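Local coordinates for protein TarM (Staphylococcus aureus subsp. aureus 21178, PDB 4X7R) that belongs to the GT-B class of glycosyltransferases and binds uridine-5'-diphosphate, at residues A[362-365]-A[366-370]; A[337-340]-A[341-345]; A[209-212]-A[213-217]. The protein carries 1 engineered substitution. All blocks are in the same frame, centred on the assembly; numbering follows the deposited sequence.

Interaction 1 (A[362-365]-A[366-370]); sequences DKIA and KMIED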
loop_
_atom_site.group_PDB
_atom_site.type_symbol
_atom_site.label_atom_id
_atom_site.label_comp_id
_atom_site.label_asym_id
_atom_site.label_seq_id
_atom_site.Cartn_x
_atom_site.Cartn_y
_atom_site.Cartn_z
ATOM N N ASP A 362 -10.631 -14.686 -5.079
ATOM C CA ASP A 362 -11.631 -15.759 -4.997
ATOM C C ASP A 362 -12.514 -15.845 -6.246
ATOM O O ASP A 362 -12.746 -16.948 -6.752
ATOM C CB ASP A 362 -12.476 -15.633 -3.723
ATOM C CG ASP A 362 -11.694 -15.834 -2.439
ATOM O OD1 ASP A 362 -10.679 -16.577 -2.465
ATOM O OD2 ASP A 362 -12.116 -15.285 -1.396
ATOM N N LYS A 363 -12.963 -14.672 -6.766
ATOM C CA LYS A 363 -13.788 -14.552 -7.979
ATOM C C LYS A 363 -13.026 -15.153 -9.141
ATOM O O LYS A 363 -13.602 -15.913 -9.918
ATOM C CB LYS A 363 -14.165 -13.081 -8.289
ATOM C CG LYS A 363 -14.379 -12.165 -7.062
ATOM C CD LYS A 363 -15.750 -12.341 -6.385
ATOM C CE LYS A 363 -15.816 -11.719 -5.006
ATOM N NZ LYS A 363 -15.162 -12.566 -3.973
ATOM N N ILE A 364 -11.711 -14.864 -9.212
ATOM C CA ILE A 364 -10.789 -15.353 -10.244
ATOM C C ILE A 364 -10.566 -16.864 -10.124
ATOM O O ILE A 364 -10.563 -17.536 -11.152
ATOM C CB ILE A 364 -9.473 -14.499 -10.305
ATOM C CG1 ILE A 364 -9.758 -13.016 -10.693
ATOM C CG2 ILE A 364 -8.390 -15.118 -11.207
ATOM C CD1 ILE A 364 -10.575 -12.762 -12.010
ATOM N N ALA A 365 -10.426 -17.396 -8.876
ATOM C CA ALA A 365 -10.256 -18.832 -8.602
ATOM C C ALA A 365 -11.463 -19.624 -9.146
ATOM O O ALA A 365 -11.279 -20.569 -9.929
ATOM C CB ALA A 365 -10.085 -19.072 -7.109
ATOM N N LYS A 366 -12.695 -19.167 -8.804
ATOM C CA LYS A 366 -13.967 -19.730 -9.274
ATOM C C LYS A 366 -14.042 -19.649 -10.799
ATOM O O LYS A 366 -14.558 -20.568 -11.426
ATOM C CB LYS A 366 -15.138 -18.943 -8.668
ATOM C CG LYS A 366 -16.313 -19.802 -8.222
ATOM C CD LYS A 366 -17.104 -19.100 -7.128
ATOM C CE LYS A 366 -18.259 -19.941 -6.639
ATOM N NZ LYS A 366 -18.978 -19.294 -5.506
ATOM N N MET A 367 -13.536 -18.545 -11.383
ATOM C CA MET A 367 -13.528 -18.287 -12.825
ATOM C C MET A 367 -12.665 -19.278 -13.623
ATOM O O MET A 367 -13.073 -19.697 -14.710
ATOM C CB MET A 367 -13.096 -16.844 -13.087
ATOM C CG MET A 367 -13.549 -16.311 -14.403
ATOM S SD MET A 367 -13.090 -14.575 -14.552
ATOM C CE MET A 367 -13.514 -14.304 -16.270
ATOM N N ILE A 368 -11.483 -19.645 -13.089
ATOM C CA ILE A 368 -10.553 -20.598 -13.720
ATOM C C ILE A 368 -11.186 -22.001 -13.738
ATOM O O ILE A 368 -11.160 -22.675 -14.776
ATOM C CB ILE A 368 -9.173 -20.577 -12.999
ATOM C CG1 ILE A 368 -8.474 -19.219 -13.176
ATOM C CG2 ILE A 368 -8.257 -21.709 -13.467
ATOM C CD1 ILE A 368 -7.677 -18.801 -12.016
ATOM N N GLU A 369 -11.758 -22.416 -12.581
ATOM C CA GLU A 369 -12.432 -23.704 -12.357
ATOM C C GLU A 369 -13.628 -23.866 -13.305
ATOM O O GLU A 369 -13.704 -24.871 -14.018
ATOM C CB GLU A 369 -12.864 -23.840 -10.887
ATOM C CG GLU A 369 -11.700 -23.953 -9.912
ATOM C CD GLU A 369 -11.961 -23.484 -8.492
ATOM O OE1 GLU A 369 -13.096 -23.669 -7.993
ATOM O OE2 GLU A 369 -11.016 -22.953 -7.864
ATOM N N ASP A 370 -14.519 -22.840 -13.357
ATOM C CA ASP A 370 -15.705 -22.792 -14.224
ATOM C C ASP A 370 -15.351 -22.887 -15.702
ATOM O O ASP A 370 -16.146 -23.405 -16.482
ATOM C CB ASP A 370 -16.528 -21.514 -13.962
ATOM C CG ASP A 370 -17.316 -21.499 -12.659
ATOM O OD1 ASP A 370 -16.933 -22.233 -11.718
ATOM O OD2 ASP A 370 -18.290 -20.722 -12.566
#
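Ile364 meets two side chains of the next helical turn, Met367 and Ile368, and uses a different branch for each. Its CD1 reaches the sulfur of Met367, with SD 4.0 Å from Ile364 CD1; the two side chains run side by side and point the same way. Met367 can lie like this because CG stands opposite the backbone N (chi1 -157°) and the rest of the chain is extended. Ile364 and Ile368 meet at a slant: CG2 of Ile364 packs on CD1 of Ile368 at 3.8 Å, and Ile368 CD1 also rests 3.3 Å from the carbonyl O of Ile364. Branched isoleucines suit this buried stripe, since each offers two arms to different neighbours, while the unbranched, partly exposed Met367 reaches over to Asp334 and Glu338 of helix 333-346.

Beneath the side chains run the i to i+4 bonds of the helix, among them Lys366 N to Asp362 O at 3.0 Å and Ile368 N to Ile364 O, also 3.0 Å. Ala365 O receives Glu369 N at 3.3 Å in a nearly straight bond (169°) and a weak one from Ile368 N. Asp362, Lys363, Lys366 and Glu369 give the helix a charged, exposed side. Leu379 of strand 377-381 and Ile337 of helix 333-346 cover the isoleucines, the amphipathic pattern of a helix in the beta-alpha-beta crossover 351-381 of a Rossmann-like GT-B domain.

Interaction 2 (A[337-340]-A[341-345]); sequences IEVA and ELVVK
Ile337 begins the walk by accepting a bond from Glu341, whose N lies 3.0 Å from Ile337 O. Its side chain packs on Ile354 of strand 351-355 and on helix 361-370, a buried place where a bulky branched hydrocarbon fits well.

Glu338, one step on, accepts a weak bond, Leu342 N standing 3.5 Å from Glu338 O. Leu342 CG is 3.6 Å from Glu338 O, because chi1 of -65° sets CG beside the backbone N of Leu342.

Val339 carries the side-chain contact. Its CG1 meets CG2 of Val343 at 4.0 Å, the two forks crossing at a slant, and Val343 CG2 also lies 3.2 Å from Val339 O. In the backbone bond between these residues, Val343 N lies 3.0 Å from Val339 O. Both valines are buried and compact: Val339 faces Ile446, Met449 and Ile453 of helix 446-457, whereas Val343 touches Phe352.

Ala340 closes the segment. Its small CB allows close approach to Phe352 of strand 351-355, and Ala340 O receives Val344 N at 2.8 Å in a nearly straight bond (170°). Val344 CG2 is 3.3 Å from Ala340 O.

The chemistry is thus divided by side. Hydrocarbon groups seal the helix against sheet and helices, while the carboxylate of Glu341 finds its counter-charge in a salt bridge to Lys371, which probably favours its ionised form.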
loop_
_atom_site.group_PDB
_atom_site.type_symbol
_atom_site.label_atom_id
_atom_site.label_comp_id
_atom_site.label_asym_id
_atom_site.label_seq_id
_atom_site.Cartn_x
_atom_site.Cartn_y
_atom_site.Cartn_z
ATOM N N ILE A 337 -8.085 -14.027 -17.566
ATOM C CA ILE A 337 -8.640 -15.393 -17.553
ATOM C C ILE A 337 -9.339 -15.676 -18.891
ATOM O O ILE A 337 -9.143 -16.753 -19.455
ATOM C CB ILE A 337 -9.545 -15.694 -16.322
ATOM C CG1 ILE A 337 -8.828 -15.434 -14.976
ATOM C CG2 ILE A 337 -10.139 -17.115 -16.372
ATOM C CD1 ILE A 337 -7.468 -16.102 -14.767
ATOM N N GLU A 338 -10.097 -14.684 -19.421
ATOM C CA GLU A 338 -10.770 -14.780 -20.726
ATOM C C GLU A 338 -9.746 -14.925 -21.846
ATOM O O GLU A 338 -9.984 -15.681 -22.788
ATOM C CB GLU A 338 -11.681 -13.573 -20.984
ATOM C CG GLU A 338 -13.006 -13.646 -20.238
ATOM C CD GLU A 338 -13.889 -12.413 -20.319
ATOM O OE1 GLU A 338 -14.060 -11.863 -21.432
ATOM O OE2 GLU A 338 -14.438 -12.016 -19.266
ATOM N N VAL A 339 -8.587 -14.237 -21.723
ATOM C CA VAL A 339 -7.488 -14.321 -22.694
ATOM C C VAL A 339 -6.827 -15.704 -22.599
ATOM O O VAL A 339 -6.583 -16.326 -23.636
ATOM C CB VAL A 339 -6.472 -13.150 -22.553
ATOM C CG1 VAL A 339 -5.216 -13.402 -23.382
ATOM C CG2 VAL A 339 -7.115 -11.833 -22.966
ATOM N N ALA A 340 -6.581 -16.185 -21.352
ATOM C CA ALA A 340 -5.994 -17.499 -21.066
ATOM C C ALA A 340 -6.797 -18.610 -21.741
ATOM O O ALA A 340 -6.205 -19.450 -22.418
ATOM C CB ALA A 340 -5.924 -17.729 -19.568
ATOM N N GLU A 341 -8.147 -18.552 -21.636
ATOM C CA GLU A 341 -9.086 -19.487 -22.265
ATOM C C GLU A 341 -8.852 -19.587 -23.784
ATOM O O GLU A 341 -8.820 -20.695 -24.316
ATOM C CB GLU A 341 -10.543 -19.079 -21.960
ATOM C CG GLU A 341 -11.587 -20.073 -22.457
ATOM C CD GLU A 341 -13.030 -19.721 -22.153
ATOM O OE1 GLU A 341 -13.424 -18.556 -22.390
ATOM O OE2 GLU A 341 -13.779 -20.624 -21.717
ATOM N N LEU A 342 -8.661 -18.433 -24.465
ATOM C CA LEU A 342 -8.419 -18.354 -25.912
ATOM C C LEU A 342 -7.053 -18.918 -26.300
ATOM O O LEU A 342 -6.957 -19.661 -27.273
ATOM C CB LEU A 342 -8.556 -16.906 -26.419
ATOM C CG LEU A 342 -9.937 -16.252 -26.327
ATOM C CD1 LEU A 342 -9.836 -14.755 -26.532
ATOM C CD2 LEU A 342 -10.907 -16.849 -27.348
ATOM N N VAL A 343 -6.004 -18.572 -25.533
ATOM C CA VAL A 343 -4.624 -19.022 -25.755
ATOM C C VAL A 343 -4.541 -20.548 -25.559
ATOM O O VAL A 343 -4.011 -21.241 -26.432
ATOM C CB VAL A 343 -3.600 -18.242 -24.871
ATOM C CG1 VAL A 343 -2.172 -18.681 -25.149
ATOM C CG2 VAL A 343 -3.718 -16.736 -25.076
ATOM N N VAL A 344 -5.106 -21.059 -24.436
ATOM C CA VAL A 344 -5.136 -22.485 -24.076
ATOM C C VAL A 344 -5.932 -23.327 -25.095
ATOM O O VAL A 344 -5.509 -24.438 -25.397
ATOM C CB VAL A 344 -5.530 -22.723 -22.586
ATOM C CG1 VAL A 344 -5.728 -24.202 -22.265
ATOM C CG2 VAL A 344 -4.493 -22.116 -21.645
ATOM N N LYS A 345 -7.033 -22.778 -25.666
ATOM C CA LYS A 345 -7.825 -23.484 -26.689
ATOM C C LYS A 345 -7.092 -23.661 -28.034
ATOM O O LYS A 345 -7.473 -24.538 -28.808
ATOM C CB LYS A 345 -9.242 -22.901 -26.860
ATOM C CG LYS A 345 -10.201 -23.281 -25.723
ATOM C CD LYS A 345 -11.675 -23.144 -26.107
ATOM C CE LYS A 345 -12.275 -24.456 -26.583
ATOM N NZ LYS A 345 -13.642 -24.280 -27.143
#

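Interaction 3 (A[209-212]-A[213-217]); sequences YYLE and KLIKD
The C-terminal end of helix 203-214 is where this contact lies: the last helical turn runs into Ile215, the first residue to leave helical backbone angles. Three side-chain pairs, each four residues apart, follow one another round it.

Tyr209 and Lys213 extend side by side. The lysine bends at chi2 and chi4, bringing Lys213 CD 3.7 Å from Tyr209 CZ and Lys213 CE 3.6 Å from Tyr209 OH, so its aliphatic part covers the hydroxyl end of the ring at an oblique slant. A long, flexible chain suits this exposed place, for its methylenes can lie against an aromatic while its end leads away from the turn.

Tyr210 pairs likewise with Leu214. CG of the tyrosine lies opposite its backbone N (chi1 166°), which sends the ring forward along the helix until Tyr210 OH stands 3.9 Å from Leu214 CD2. The third pair is purely aliphatic, with Leu211 CD2 3.8 Å from Ile215 CD1.

Backbone bonds hold the turn together. Tyr210 O is gripped twice, by Leu214 N at 2.7 Å and weakly by Lys213 N. Ile215 N still bonds to Leu211 O at 2.9 Å, but the donor stands above the carbonyl plane, 36° out of it, as the chain departs from the helix.

The carboxylate of Glu212 accepts a bond at OE2 from Asn238 N. Tyr210 meets the ring of Tyr72 on helix 69-78, and Tyr210, Leu211 and Leu214 all rest on Val39 of strand 36-40. Leu214 and Ile215 also touch Phe5 of strand 3-7, so the helix end is seated on the parallel sheet just before the chain enters strand 221-225.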
loop_
_atom_site.group_PDB
_atom_site.type_symbol
_atom_site.label_atom_id
_atom_site.label_comp_id
_atom_site.label_asym_id
_atom_site.label_seq_id
_atom_site.Cartn_x
_atom_site.Cartn_y
_atom_site.Cartn_z
ATOM N N TYR A 209 -0.835 18.498 13.709
ATOM C CA TYR A 209 0.021 18.890 14.832
ATOM C C TYR A 209 1.312 18.084 14.787
ATOM O O TYR A 209 2.394 18.655 14.893
ATOM C CB TYR A 209 -0.711 18.666 16.167
ATOM C CG TYR A 209 0.184 18.771 17.389
ATOM C CD1 TYR A 209 0.534 20.012 17.921
ATOM C CD2 TYR A 209 0.621 17.627 18.062
ATOM C CE1 TYR A 209 1.316 20.109 19.077
ATOM C CE2 TYR A 209 1.432 17.713 19.192
ATOM C CZ TYR A 209 1.769 18.955 19.703
ATOM O OH TYR A 209 2.591 19.015 20.805
ATOM N N TYR A 210 1.182 16.762 14.629
ATOM C CA TYR A 210 2.293 15.814 14.583
ATOM C C TYR A 210 3.354 16.200 13.541
ATOM O O TYR A 210 4.539 16.264 13.875
ATOM C CB TYR A 210 1.755 14.381 14.361
ATOM C CG TYR A 210 2.830 13.387 13.979
ATOM C CD1 TYR A 210 3.892 13.112 14.837
ATOM C CD2 TYR A 210 2.764 12.690 12.775
ATOM C CE1 TYR A 210 4.878 12.194 14.499
ATOM C CE2 TYR A 210 3.744 11.757 12.432
ATOM C CZ TYR A 210 4.792 11.511 13.303
ATOM O OH TYR A 210 5.738 10.572 13.015
ATOM N N LEU A 211 2.913 16.514 12.296
ATOM C CA LEU A 211 3.796 16.950 11.207
ATOM C C LEU A 211 4.503 18.257 11.535
ATOM O O LEU A 211 5.631 18.442 11.116
ATOM C CB LEU A 211 3.021 17.101 9.891
ATOM C CG LEU A 211 2.499 15.807 9.269
ATOM C CD1 LEU A 211 1.592 16.120 8.083
ATOM C CD2 LEU A 211 3.666 14.879 8.855
ATOM N N GLU A 212 3.835 19.169 12.257
ATOM C CA GLU A 212 4.425 20.456 12.650
ATOM C C GLU A 212 5.487 20.232 13.732
ATOM O O GLU A 212 6.473 20.958 13.767
ATOM C CB GLU A 212 3.340 21.425 13.136
ATOM C CG GLU A 212 2.429 21.902 12.019
ATOM C CD GLU A 212 1.118 22.524 12.450
ATOM O OE1 GLU A 212 0.741 22.400 13.639
ATOM O OE2 GLU A 212 0.441 23.107 11.577
ATOM N N LYS A 213 5.302 19.197 14.574
ATOM C CA LYS A 213 6.240 18.772 15.629
ATOM C C LYS A 213 7.429 17.986 15.009
ATOM O O LYS A 213 8.590 18.247 15.320
ATOM C CB LYS A 213 5.489 17.904 16.677
ATOM C CG LYS A 213 5.619 18.376 18.114
ATOM C CD LYS A 213 5.153 19.811 18.357
ATOM C CE LYS A 213 5.702 20.342 19.671
ATOM N NZ LYS A 213 7.178 20.603 19.639
ATOM N N LEU A 214 7.131 17.071 14.085
ATOM C CA LEU A 214 8.145 16.266 13.411
ATOM C C LEU A 214 9.036 17.043 12.453
ATOM O O LEU A 214 10.233 16.822 12.444
ATOM C CB LEU A 214 7.461 15.116 12.651
ATOM C CG LEU A 214 8.377 14.068 12.006
ATOM C CD1 LEU A 214 9.011 13.164 13.090
ATOM C CD2 LEU A 214 7.616 13.259 10.971
ATOM N N ILE A 215 8.453 17.896 11.612
ATOM C CA ILE A 215 9.174 18.562 10.528
ATOM C C ILE A 215 9.424 20.036 10.814
ATOM O O ILE A 215 8.476 20.815 10.899
ATOM C CB ILE A 215 8.407 18.303 9.172
ATOM C CG1 ILE A 215 8.137 16.789 8.943
ATOM C CG2 ILE A 215 9.098 18.952 7.968
ATOM C CD1 ILE A 215 7.001 16.455 7.912
ATOM N N LYS A 216 10.698 20.423 10.933
ATOM C CA LYS A 216 11.050 21.820 11.183
ATOM C C LYS A 216 10.722 22.736 9.992
ATOM O O LYS A 216 10.845 22.334 8.817
ATOM C CB LYS A 216 12.499 21.998 11.725
ATOM C CG LYS A 216 13.614 22.007 10.699
ATOM C CD LYS A 216 14.927 22.302 11.431
ATOM C CE LYS A 216 15.929 21.220 11.242
ATOM N NZ LYS A 216 17.068 21.368 12.201
ATOM N N ASP A 217 10.256 23.956 10.313
ATOM C CA ASP A 217 9.884 24.944 9.310
ATOM C C ASP A 217 11.083 25.616 8.629
ATOM O O ASP A 217 11.322 26.824 8.769
ATOM C CB ASP A 217 8.828 25.936 9.828
ATOM C CG ASP A 217 8.106 26.616 8.689
ATOM O OD1 ASP A 217 8.298 26.191 7.520
ATOM O OD2 ASP A 217 7.331 27.554 8.956
#

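From the N terminus, interaction 3 comes first, at the end of the helix that leads from the ten-stranded antiparallel sheet region into strand 221-225 of the seven-stranded parallel sheet. Interactions 2 and 1 follow in that order, on successive helices beside the six-stranded parallel sheet. Each contact spans one continuous stretch, so none closes a long loop, and they lie in series without nesting or crossing. Interactions 1 and 2 touch: Ile337 CD1 packs 3.6 Å from Ile368 CG1, joining helices 333-346 and 361-370. Interaction 3 lies on the opposite side of the chain's centre, its centre about 48 Å from that of interaction 1.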